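Local coordinates for protein thiol-disulfide isomerase and thioredoxins (Corynebacterium glutamicum, PDB 3LOR) that probably acts as a thioredoxin-like oxidoreductase that makes, breaks or rearranges disulfide bonds, and can bind calcium, at residues 36-41 / 86-91; 123-128 / 134-139. All blocks are in the same frame, centred on the assembly; numbering follows the deposited sequence.

Interaction 1: 36-41 / 86-91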
loop_
_atom_site.group_PDB
_atom_site.type_symbol
_atom_site.label_atom_id
_atom_site.label_comp_id
_atom_site.label_asym_id
_atom_site.label_seq_id
_atom_site.Cartn_x
_atom_site.Cartn_y
_atom_site.Cartn_z
ATOM N N GLU A 36 -13.828 12.433 14.202
ATOM C CA GLU A 36 -13.092 12.722 13.010
ATOM C C GLU A 36 -13.555 14.041 12.429
ATOM O O GLU A 36 -14.608 14.142 11.917
ATOM C CB GLU A 36 -13.260 11.580 12.009
ATOM C CG GLU A 36 -12.464 11.683 10.756
ATOM C CD GLU A 36 -10.972 11.391 10.925
ATOM O OE1 GLU A 36 -10.170 12.079 10.340
ATOM O OE2 GLU A 36 -10.603 10.464 11.630
ATOM N N VAL A 37 -12.711 15.038 12.509
ATOM C CA VAL A 37 -13.002 16.361 12.025
ATOM C C VAL A 37 -12.519 16.521 10.596
ATOM O O VAL A 37 -11.372 16.393 10.326
ATOM C CB VAL A 37 -12.347 17.411 12.931
ATOM C CG1 VAL A 37 -12.769 18.758 12.576
ATOM C CG2 VAL A 37 -12.655 17.177 14.315
ATOM N N PHE A 38 -13.424 16.756 9.676
ATOM C CA PHE A 38 -13.084 16.697 8.284
ATOM C C PHE A 38 -13.722 17.739 7.401
ATOM O O PHE A 38 -14.681 18.343 7.758
ATOM C CB PHE A 38 -13.373 15.318 7.725
ATOM C CG PHE A 38 -14.805 15.041 7.534
ATOM C CD1 PHE A 38 -15.337 15.020 6.290
ATOM C CD2 PHE A 38 -15.625 14.817 8.602
ATOM C CE1 PHE A 38 -16.628 14.772 6.129
ATOM C CE2 PHE A 38 -16.914 14.570 8.433
ATOM C CZ PHE A 38 -17.429 14.549 7.211
ATOM N N GLN A 39 -13.161 17.904 6.225
ATOM C CA GLN A 39 -13.802 18.611 5.143
ATOM C C GLN A 39 -13.980 17.611 4.019
ATOM O O GLN A 39 -13.120 16.819 3.777
ATOM C CB GLN A 39 -12.995 19.829 4.685
ATOM C CG GLN A 39 -13.311 21.092 5.406
ATOM C CD GLN A 39 -12.564 22.303 4.930
ATOM O OE1 GLN A 39 -12.970 23.391 5.195
ATOM N NE2 GLN A 39 -11.487 22.117 4.233
HETATM N N MSE A 40 -15.104 17.653 3.344
HETATM C CA MSE A 40 -15.383 16.708 2.282
HETATM C C MSE A 40 -14.446 16.804 1.094
HETATM O O MSE A 40 -14.316 15.889 0.368
HETATM C CB MSE A 40 -16.846 16.742 1.847
HETATM C CG MSE A 40 -17.381 18.075 1.414
HETATM SE SE MSE A 40 -19.176 18.098 0.881
HETATM C CE MSE A 40 -19.026 16.913 -0.512
ATOM N N LEU A 41 -13.831 17.951 0.905
ATOM C CA LEU A 41 -12.949 18.177 -0.214
ATOM C C LEU A 41 -11.481 18.291 0.125
ATOM O O LEU A 41 -10.736 18.790 -0.642
ATOM C CB LEU A 41 -13.393 19.357 -1.064
ATOM C CG LEU A 41 -14.731 19.282 -1.770
ATOM C CD1 LEU A 41 -15.200 20.519 -2.356
ATOM C CD2 LEU A 41 -14.843 18.159 -2.713
ATOM N N LYS A 86 -24.335 15.367 2.327
ATOM C CA LYS A 86 -25.184 14.216 2.296
ATOM C C LYS A 86 -24.854 13.316 1.138
ATOM O O LYS A 86 -24.915 12.138 1.251
ATOM C CB LYS A 86 -26.620 14.626 2.254
ATOM C CG LYS A 86 -27.231 14.787 3.598
ATOM C CD LYS A 86 -28.278 15.823 3.582
ATOM C CE LYS A 86 -29.164 15.686 4.748
ATOM N NZ LYS A 86 -30.004 16.869 4.857
ATOM N N VAL A 87 -24.528 13.915 0.019
ATOM C CA VAL A 87 -24.042 13.210 -1.144
ATOM C C VAL A 87 -22.686 12.568 -0.943
ATOM O O VAL A 87 -22.470 11.494 -1.375
ATOM C CB VAL A 87 -24.022 14.086 -2.391
ATOM C CG1 VAL A 87 -23.524 13.313 -3.518
ATOM C CG2 VAL A 87 -25.364 14.610 -2.680
ATOM N N PHE A 88 -21.789 13.257 -0.280
ATOM C CA PHE A 88 -20.498 12.720 0.016
ATOM C C PHE A 88 -20.645 11.486 0.864
ATOM O O PHE A 88 -20.043 10.506 0.606
ATOM C CB PHE A 88 -19.692 13.771 0.760
ATOM C CG PHE A 88 -18.365 13.316 1.222
ATOM C CD1 PHE A 88 -17.297 13.356 0.387
ATOM C CD2 PHE A 88 -18.187 12.874 2.491
ATOM C CE1 PHE A 88 -16.115 12.960 0.793
ATOM C CE2 PHE A 88 -17.002 12.491 2.902
ATOM C CZ PHE A 88 -15.955 12.531 2.047
ATOM N N ILE A 89 -21.503 11.543 1.846
ATOM C CA ILE A 89 -21.698 10.445 2.745
ATOM C C ILE A 89 -22.192 9.186 2.026
ATOM O O ILE A 89 -21.747 8.123 2.292
ATOM C CB ILE A 89 -22.671 10.843 3.880
ATOM C CG1 ILE A 89 -21.941 11.644 4.955
ATOM C CG2 ILE A 89 -23.278 9.657 4.490
ATOM C CD1 ILE A 89 -22.808 12.355 5.889
ATOM N N ASP A 90 -23.127 9.350 1.120
ATOM C CA ASP A 90 -23.671 8.279 0.320
ATOM C C ASP A 90 -22.669 7.650 -0.633
ATOM O O ASP A 90 -22.508 6.476 -0.663
ATOM C CB ASP A 90 -24.844 8.868 -0.447
ATOM C CG ASP A 90 -25.511 7.891 -1.370
ATOM O OD1 ASP A 90 -25.748 6.743 -0.995
ATOM O OD2 ASP A 90 -25.846 8.304 -2.483
ATOM N N GLU A 91 -21.959 8.486 -1.359
ATOM C CA GLU A 91 -20.933 8.068 -2.283
ATOM C C GLU A 91 -19.802 7.316 -1.617
ATOM O O GLU A 91 -19.315 6.374 -2.139
ATOM C CB GLU A 91 -20.334 9.271 -2.999
ATOM C CG GLU A 91 -21.208 9.995 -3.967
ATOM C CD GLU A 91 -21.343 9.325 -5.282
ATOM O OE1 GLU A 91 -21.631 10.002 -6.255
ATOM O OE2 GLU A 91 -21.182 8.126 -5.366
#
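The ring of F88 carries M40, a selenomethionine, on one face: CB of M40 stands 3.8 Å from the ring centroid and 16° off the normal, a CH-pi contact offset toward the rim. F38 reaches the same ring obliquely, its CE1 lying 4.0 Å from CE2 of F88, while the carbonyl O of E36 lies in plane at the edge of the F38 ring. M40 has CG between its backbone N and carbonyl carbon (chi1 56°), and a bend at chi3 then brings its methyl CE back to 3.5 Å from CB of F88. The flexible, unbranched selenoether chain, like the thioether of the methionine it replaces, follows the face and stem of F88. From the helix, F88 extends with CG anti to the backbone N (chi1 176°), long enough to span the gap between backbones whose nearest CA atoms, those of M40 and F88, are 6.9 Å apart. The contact is apolar and buried. It joins the end of strand 32-38 (F38) and the loop after it (M40), just before the probable CxxC, to helix 82-91. F38 also touches C45 and V50 of helix 43-59, F92 stacks on F88, and M40 packs on L41 of the second subunit.

Interaction 2: 123-128 / 134-139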
loop_
_atom_site.group_PDB
_atom_site.type_symbol
_atom_site.label_atom_id
_atom_site.label_comp_id
_atom_site.label_asym_id
_atom_site.label_seq_id
_atom_site.Cartn_x
_atom_site.Cartn_y
_atom_site.Cartn_z
ATOM N N SER A 123 -8.499 16.354 11.548
ATOM C CA SER A 123 -8.130 16.248 12.921
ATOM C C SER A 123 -8.872 15.128 13.602
ATOM O O SER A 123 -9.937 14.787 13.226
ATOM C CB SER A 123 -8.379 17.539 13.650
ATOM O OG SER A 123 -7.379 18.439 13.394
ATOM N N ILE A 124 -8.270 14.578 14.627
ATOM C CA ILE A 124 -8.935 13.645 15.488
ATOM C C ILE A 124 -9.018 14.145 16.901
ATOM O O ILE A 124 -8.118 14.727 17.389
ATOM C CB ILE A 124 -8.292 12.289 15.441
ATOM C CG1 ILE A 124 -8.224 11.812 14.027
ATOM C CG2 ILE A 124 -9.118 11.294 16.079
ATOM C CD1 ILE A 124 -7.837 10.435 13.941
ATOM N N ILE A 125 -10.146 13.939 17.517
ATOM C CA ILE A 125 -10.293 14.165 18.896
ATOM C C ILE A 125 -10.677 12.839 19.515
ATOM O O ILE A 125 -11.632 12.226 19.104
ATOM C CB ILE A 125 -11.388 15.214 19.164
ATOM C CG1 ILE A 125 -11.082 16.531 18.488
ATOM C CG2 ILE A 125 -11.587 15.426 20.598
ATOM C CD1 ILE A 125 -12.172 17.461 18.537
ATOM N N LEU A 126 -9.926 12.421 20.515
ATOM C CA LEU A 126 -10.285 11.281 21.330
ATOM C C LEU A 126 -10.708 11.676 22.708
ATOM O O LEU A 126 -10.070 12.430 23.337
ATOM C CB LEU A 126 -9.166 10.282 21.425
ATOM C CG LEU A 126 -8.528 9.808 20.149
ATOM C CD1 LEU A 126 -7.303 9.090 20.415
ATOM C CD2 LEU A 126 -9.432 9.037 19.309
ATOM N N ALA A 127 -11.832 11.167 23.131
ATOM C CA ALA A 127 -12.296 11.317 24.480
ATOM C C ALA A 127 -12.430 9.975 25.155
ATOM O O ALA A 127 -12.666 8.990 24.531
ATOM C CB ALA A 127 -13.568 12.047 24.523
ATOM N N ASP A 128 -12.256 9.978 26.459
ATOM C CA ASP A 128 -12.353 8.779 27.269
ATOM C C ASP A 128 -13.766 8.407 27.683
ATOM O O ASP A 128 -14.681 9.041 27.331
ATOM C CB ASP A 128 -11.395 8.789 28.452
ATOM C CG ASP A 128 -11.683 9.872 29.443
ATOM O OD1 ASP A 128 -10.754 10.364 30.034
ATOM O OD2 ASP A 128 -12.817 10.250 29.631
ATOM N N ARG A 134 -8.780 13.600 25.594
ATOM C CA ARG A 134 -7.483 13.112 25.946
ATOM C C ARG A 134 -6.412 13.286 24.903
ATOM O O ARG A 134 -5.267 13.321 25.227
ATOM C CB ARG A 134 -7.578 11.675 26.394
ATOM C CG ARG A 134 -8.562 11.463 27.472
ATOM C CD ARG A 134 -8.023 11.776 28.811
ATOM N NE ARG A 134 -6.890 10.946 29.132
ATOM C CZ ARG A 134 -6.966 9.766 29.713
ATOM N NH1 ARG A 134 -8.113 9.280 30.066
ATOM N NH2 ARG A 134 -5.882 9.092 29.946
ATOM N N GLN A 135 -6.799 13.370 23.650
ATOM C CA GLN A 135 -5.892 13.651 22.566
ATOM C C GLN A 135 -6.529 14.466 21.497
ATOM O O GLN A 135 -7.634 14.239 21.181
ATOM C CB GLN A 135 -5.449 12.372 21.910
ATOM C CG GLN A 135 -4.534 11.561 22.697
ATOM C CD GLN A 135 -3.119 12.007 22.593
ATOM O OE1 GLN A 135 -2.700 12.582 21.619
ATOM N NE2 GLN A 135 -2.378 11.725 23.601
ATOM N N VAL A 136 -5.791 15.399 20.932
ATOM C CA VAL A 136 -6.166 16.086 19.739
ATOM C C VAL A 136 -5.000 16.039 18.804
ATOM O O VAL A 136 -3.952 16.489 19.149
ATOM C CB VAL A 136 -6.500 17.520 20.007
ATOM C CG1 VAL A 136 -6.922 18.176 18.787
ATOM C CG2 VAL A 136 -7.542 17.621 20.996
ATOM N N GLN A 137 -5.190 15.477 17.627
ATOM C CA GLN A 137 -4.138 15.312 16.662
ATOM C C GLN A 137 -4.488 15.805 15.273
ATOM O O GLN A 137 -5.455 15.397 14.716
ATOM C CB GLN A 137 -3.758 13.852 16.613
ATOM C CG GLN A 137 -2.594 13.550 15.748
ATOM C CD GLN A 137 -1.680 12.491 16.318
ATOM O OE1 GLN A 137 -1.862 12.023 17.427
ATOM N NE2 GLN A 137 -0.700 12.112 15.553
ATOM N N PHE A 138 -3.665 16.671 14.713
ATOM C CA PHE A 138 -3.773 17.121 13.326
ATOM C C PHE A 138 -3.047 16.228 12.323
ATOM O O PHE A 138 -2.030 15.730 12.619
ATOM C CB PHE A 138 -3.290 18.564 13.214
ATOM C CG PHE A 138 -3.292 19.101 11.829
ATOM C CD1 PHE A 138 -4.444 19.429 11.214
ATOM C CD2 PHE A 138 -2.129 19.281 11.145
ATOM C CE1 PHE A 138 -4.441 19.891 9.971
ATOM C CE2 PHE A 138 -2.148 19.748 9.895
ATOM C CZ PHE A 138 -3.298 20.054 9.320
ATOM N N GLY A 139 -3.564 16.057 11.124
ATOM C CA GLY A 139 -2.871 15.322 10.092
ATOM C C GLY A 139 -3.019 13.824 9.987
ATOM O O GLY A 139 -3.917 13.280 10.522
#
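Strands 123-127 and 133-138 form the beta hairpin at one end of the thioredoxin-fold sheet, running antiparallel at 174° with their axes 4.7 Å apart. I124 and Q137 make a hydrogen-bonded pair, with I124 N donating to Q137 O at 2.9 Å and Q137 N returning the bond to I124 O. L126 N likewise binds Q135 O, but L126 O meets two successive residues: R134 N at 2.9 Å, nearly straight at 176°, and Q135 N in a weak bond at 3.4 Å. R134 and Q135 together opposite L126 make a classic beta bulge.

The beta-branched residues I124, I125 and V136 suit extended backbone. On the face of I124 and L126, L126 packs on L149, L150 and L153 of helix 143-154 and its CD1 lies 4.1 Å from CB of Q135, while I124 lies against V34 and E36. On the face of S123, I125 and V136, CG1 of I125 approaches CG2 of V136 at 4.5 Å. OG of S123 lies at the edge of the F138 ring, 3.8 Å from CD1, and is hydrogen-bonded to the carbonyl O of G120.

R134, the first residue of the bulge, has a side chain bent at its second and third torsions, which folds back so that CD and NH1 both approach D128. NH1 forms a salt bridge of 2.9 Å to OD1 of D128, which accepts through its anti lone pair; the oxygen lies in the guanidinium plane, although the two flat groups are turned 70° apart. R132 also pairs with OD1, K130 N binds OD2, and E156 takes NH2 of R134. Two positive partners at one oxygen would probably favour the ionised carboxylate, and the acidic partners on separate nitrogens fix the rotation of the guanidinium, tying the hairpin turn to the C-terminal end of the chain.

The two contacts have centres about 19 Å apart and lie to either side of the middle of the chain; both segments of interaction 1 precede those of interaction 2 in the sequence. A single mixed sheet connects them, since strand 32-38 of interaction 1 neighbours strand 123-127 of interaction 2. They meet directly there, V37 N lying 2.9 Å from S123 O in a probable hydrogen bond, and CD1 of I124 packing against OE2 of E36. Interaction 1 ties the central strand outward to helix 82-91, close to the probable CxxC, whereas interaction 2 adds strand 133-138, the outermost of the sheet within this chain. Together they place strand 32-38 between a helix packed at its end and the antiparallel hairpin beside it, consistent with a thioredoxin fold.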